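Local structure of AAA family ATPase (Sulfolobus acidocaldarius, 2W2U) at residues V13-E16 with E17-R20; R75-V78 with L79-L82. The protein is an ATP-hydrolysing component of the archaeal cell division machinery, present here as its MIT domain with a bound peptide. All coordinates share one frame; numbering follows the deposited sequence.

Interaction 1: V13-E16 with E17-R20; sequences VMLE and EMAR
Met14 and Met18, one helical turn apart on helix 11-31, run next to each other in the same direction, with Met14 CE 3.6 Å from Met18 CE. The terminal methyl of Met18 also reaches Leu15 CD2 at 4.2 Å, a looser apolar contact. Met14 gets there by folding back: its CB leads away from residues 17-20, but bends at chi2 and chi3 (73°) return the methyl.

On another side of the helix, Arg20 NH1 has two partners at the edge of its guanidinium plane: Glu17 OE1, in a salt bridge whose hydrogen bond is long and weak (3.4 Å), and water 1 at 2.8 Å. That water donates to Val13 O, which also accepts from Glu17 N at 3.0 Å. Glu16 O accepts the backbone N-H of Arg20 at 2.9 Å and sits over one guanidinium face, offset toward its rim.

Beneath these side chains run regular i to i+4 backbone bonds; Ala19 N to Leu15 O is the straightest, at 173°. Leu15 and Ala19 face helix 35-55. The Glu16 carboxylate, paired with both Tyr65 and a basic side chain of the bound peptide, is consistent with a role in holding the peptide, whereas the long Arg20-Glu17 pairing probably adds little.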
loop_
_atom_site.group_PDB
_atom_site.type_symbol
_atom_site.label_atom_id
_atom_site.label_comp_id
_atom_site.label_asym_id
_atom_site.label_seq_id
_atom_site.Cartn_x
_atom_site.Cartn_y
_atom_site.Cartn_z
ATOM N N VAL A 13 -11.455 -4.429 7.726
ATOM C CA VAL A 13 -11.979 -3.390 6.844
ATOM C C VAL A 13 -11.422 -2.004 7.209
ATOM O O VAL A 13 -11.091 -1.211 6.332
ATOM C CB VAL A 13 -13.539 -3.388 6.840
ATOM C CG1 VAL A 13 -14.091 -2.187 6.089
ATOM C CG2 VAL A 13 -14.076 -4.677 6.221
ATOM N N MET A 14 -11.311 -1.736 8.506
ATOM C CA MET A 14 -10.774 -0.474 8.999
ATOM C C MET A 14 -9.305 -0.279 8.583
ATOM O O MET A 14 -8.921 0.801 8.111
ATOM C CB MET A 14 -10.930 -0.414 10.517
ATOM C CG MET A 14 -10.760 0.964 11.109
ATOM S SD MET A 14 -9.894 0.875 12.683
ATOM C CE MET A 14 -8.239 0.497 12.084
ATOM N N LEU A 15 -8.498 -1.326 8.743
ATOM C CA LEU A 15 -7.098 -1.282 8.309
ATOM C C LEU A 15 -6.967 -1.233 6.786
ATOM O O LEU A 15 -6.122 -0.515 6.257
ATOM C CB LEU A 15 -6.296 -2.456 8.887
ATOM C CG LEU A 15 -5.980 -2.429 10.391
ATOM C CD1 LEU A 15 -5.531 -3.798 10.851
ATOM C CD2 LEU A 15 -4.927 -1.365 10.752
ATOM N N GLU A 16 -7.807 -1.988 6.085
ATOM C CA GLU A 16 -7.828 -1.945 4.622
ATOM C C GLU A 16 -8.058 -0.528 4.082
ATOM O O GLU A 16 -7.368 -0.098 3.159
ATOM C CB GLU A 16 -8.848 -2.940 4.053
ATOM C CG GLU A 16 -8.356 -4.384 4.133
ATOM C CD GLU A 16 -9.417 -5.424 3.821
ATOM O OE1 GLU A 16 -10.609 -5.075 3.691
ATOM O OE2 GLU A 16 -9.043 -6.610 3.696
ATOM N N GLU A 17 -9.014 0.187 4.671
ATOM C CA GLU A 17 -9.290 1.582 4.308
ATOM C C GLU A 17 -8.108 2.520 4.616
ATOM O O GLU A 17 -7.794 3.421 3.823
ATOM C CB GLU A 17 -10.588 2.061 4.986
ATOM C CG GLU A 17 -10.725 3.584 5.191
ATOM C CD GLU A 17 -10.765 4.408 3.898
ATOM O OE1 GLU A 17 -11.129 3.872 2.820
ATOM O OE2 GLU A 17 -10.427 5.612 3.974
ATOM N N MET A 18 -7.472 2.299 5.767
ATOM C CA MET A 18 -6.271 3.033 6.174
ATOM C C MET A 18 -5.143 2.859 5.160
ATOM O O MET A 18 -4.537 3.834 4.732
ATOM C CB MET A 18 -5.812 2.569 7.561
ATOM C CG MET A 18 -4.701 3.408 8.202
ATOM S SD MET A 18 -4.198 2.758 9.822
ATOM C CE MET A 18 -5.761 2.722 10.681
ATOM N N ALA A 19 -4.868 1.610 4.790
ATOM C CA ALA A 19 -3.891 1.285 3.750
ATOM C C ALA A 19 -4.239 1.947 2.416
ATOM O O ALA A 19 -3.362 2.505 1.754
ATOM C CB ALA A 19 -3.779 -0.232 3.584
ATOM N N ARG A 20 -5.522 1.888 2.044
ATOM C CA ARG A 20 -6.032 2.529 0.826
ATOM C C ARG A 20 -5.767 4.039 0.782
ATOM O O ARG A 20 -5.269 4.543 -0.219
ATOM C CB ARG A 20 -7.529 2.247 0.653
ATOM C CG ARG A 20 -8.113 2.770 -0.652
ATOM C CD ARG A 20 -9.597 2.422 -0.818
ATOM N NE ARG A 20 -9.823 0.975 -0.831
ATOM C CZ ARG A 20 -10.405 0.290 0.149
ATOM N NH1 ARG A 20 -10.853 0.907 1.240
ATOM N NH2 ARG A 20 -10.552 -1.024 0.033
HETATM O O HOH W 1 -11.754 -0.654 3.437
#

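Interaction 2: R75-V78 with L79-L82; sequences RIEV and LKEL
Arg75 and Leu79 meet one turn apart near the C-terminal end of helix 62-81, the third helix of the three-helix MIT bundle. Their apolar contact is a slanting one. Leu79 CD1 lies 3.9 Å from Arg75 CG, and the other methyl, CD2, comes within 3.8 Å of Arg75 NH2, approaching the guanidinium obliquely. Arg75 sets its CG opposite the backbone N (chi1 -170°) and then bends at chi2 (63°), which brings the end of the chain across Leu79. Helix 35-55 receives both side chains, Leu79 on Ile39 and Arg75 on Tyr42; Arg75 also packs on an apolar side chain of the bound peptide. Cutting Leu79 back to an alanine is likely to open a gap against Ile39 and strip the Arg75 chain of apolar cover on this side, though Asp30 would still hold NE.

The charged groups divide in two. Arg75 NE forms a salt bridge with Asp30, linking this helix to helix 11-31. Glu77 and Lys80 run in the same direction, yet Glu77 OE1 and Lys80 NZ are 4.6 Å apart, too far for a salt bridge. Water 2 joins the pair through the other carboxylate oxygen: it donates to Glu77 OE2 at 2.7 Å and is the acceptor for Lys80 NZ.

The backbone bonds change spacing along these residues. Leu79 N to Arg75 O and Lys80 N to Ile76 O keep the i to i+4 spacing, the latter at 2.9 Å. Glu81 N instead turns to Val78 O, only three residues back, at 3.2 Å, standing 52° out of the carbonyl plane.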
loop_
_atom_site.group_PDB
_atom_site.type_symbol
_atom_site.label_atom_id
_atom_site.label_comp_id
_atom_site.label_asym_id
_atom_site.label_seq_id
_atom_site.Cartn_x
_atom_site.Cartn_y
_atom_site.Cartn_z
ATOM N N ARG A 75 8.326 0.288 -6.072
ATOM C CA ARG A 75 8.213 1.704 -6.426
ATOM C C ARG A 75 9.074 2.603 -5.523
ATOM O O ARG A 75 9.661 3.585 -5.996
ATOM C CB ARG A 75 6.754 2.174 -6.466
ATOM C CG ARG A 75 6.569 3.575 -7.067
ATOM C CD ARG A 75 7.004 3.652 -8.544
ATOM N NE ARG A 75 6.882 5.018 -9.049
ATOM C CZ ARG A 75 7.278 5.440 -10.249
ATOM N NH1 ARG A 75 7.837 4.607 -11.123
ATOM N NH2 ARG A 75 7.116 6.711 -10.572
ATOM N N ILE A 76 9.148 2.255 -4.235
ATOM C CA ILE A 76 10.059 2.918 -3.289
ATOM C C ILE A 76 11.498 2.875 -3.793
ATOM O O ILE A 76 12.191 3.893 -3.786
ATOM C CB ILE A 76 10.047 2.257 -1.885
ATOM C CG1 ILE A 76 8.646 2.287 -1.248
ATOM C CG2 ILE A 76 11.110 2.892 -0.975
ATOM C CD1 ILE A 76 8.311 3.522 -0.506
ATOM N N GLU A 77 11.942 1.691 -4.213
ATOM C CA GLU A 77 13.322 1.486 -4.649
ATOM C C GLU A 77 13.667 2.278 -5.907
ATOM O O GLU A 77 14.793 2.749 -6.047
ATOM C CB GLU A 77 13.644 -0.011 -4.814
ATOM C CG GLU A 77 13.705 -0.788 -3.480
ATOM C CD GLU A 77 14.496 -0.050 -2.381
ATOM O OE1 GLU A 77 15.740 0.064 -2.510
ATOM O OE2 GLU A 77 13.871 0.414 -1.391
ATOM N N VAL A 78 12.693 2.443 -6.800
ATOM C CA VAL A 78 12.846 3.332 -7.953
ATOM C C VAL A 78 12.955 4.806 -7.509
ATOM O O VAL A 78 13.932 5.485 -7.839
ATOM C CB VAL A 78 11.705 3.149 -8.988
ATOM C CG1 VAL A 78 11.886 4.097 -10.171
ATOM C CG2 VAL A 78 11.642 1.692 -9.480
ATOM N N LEU A 79 11.969 5.279 -6.746
ATOM C CA LEU A 79 11.888 6.703 -6.354
ATOM C C LEU A 79 13.047 7.171 -5.464
ATOM O O LEU A 79 13.459 8.326 -5.526
ATOM C CB LEU A 79 10.540 7.015 -5.693
ATOM C CG LEU A 79 9.272 6.874 -6.545
ATOM C CD1 LEU A 79 8.026 6.969 -5.668
ATOM C CD2 LEU A 79 9.232 7.912 -7.655
ATOM N N LYS A 80 13.553 6.253 -4.648
ATOM C CA LYS A 80 14.697 6.477 -3.767
ATOM C C LYS A 80 15.938 6.967 -4.522
ATOM O O LYS A 80 16.705 7.768 -3.993
ATOM C CB LYS A 80 15.028 5.177 -3.033
ATOM C CG LYS A 80 15.987 5.314 -1.862
ATOM C CD LYS A 80 16.289 3.950 -1.259
ATOM C CE LYS A 80 17.216 4.065 -0.054
ATOM N NZ LYS A 80 17.141 2.850 0.813
ATOM N N GLU A 81 16.116 6.475 -5.751
ATOM C CA GLU A 81 17.270 6.808 -6.593
ATOM C C GLU A 81 17.214 8.227 -7.143
ATOM O O GLU A 81 18.234 8.817 -7.493
ATOM C CB GLU A 81 17.395 5.805 -7.744
ATOM C CG GLU A 81 17.760 4.388 -7.316
ATOM C CD GLU A 81 19.067 4.312 -6.533
ATOM O OE1 GLU A 81 19.959 5.176 -6.727
ATOM O OE2 GLU A 81 19.205 3.377 -5.719
ATOM N N LEU A 82 16.003 8.755 -7.256
ATOM C CA LEU A 82 15.801 10.162 -7.525
ATOM C C LEU A 82 15.878 10.703 -6.109
ATOM O O LEU A 82 15.675 9.939 -5.171
ATOM C CB LEU A 82 14.420 10.372 -8.153
ATOM C CG LEU A 82 13.955 9.254 -9.104
ATOM C CD1 LEU A 82 12.490 9.387 -9.471
ATOM C CD2 LEU A 82 14.821 9.169 -10.364
HETATM O O HOH W 2 14.564 1.813 0.849
#

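Interaction 1 comes first along the chain, near the start of helix 11-31, and interaction 2 follows near the end of helix 62-81. Their centres are 24 Å apart on opposite sides of the chain's centre, and their nearest atoms stay about 12 Å apart, so neither touches the other directly. Helix 35-55 is the common neighbour: 13-20 packs against its later part, at Val48, Leu52 and Leu55, and 75-82 against its earlier part, at Ile39 and Tyr42. The bound peptide also reaches both, through four residues of interaction 1 and through Arg75 of interaction 2. This places the peptide along the first and third helices of the MIT domain, consistent with recognition across both.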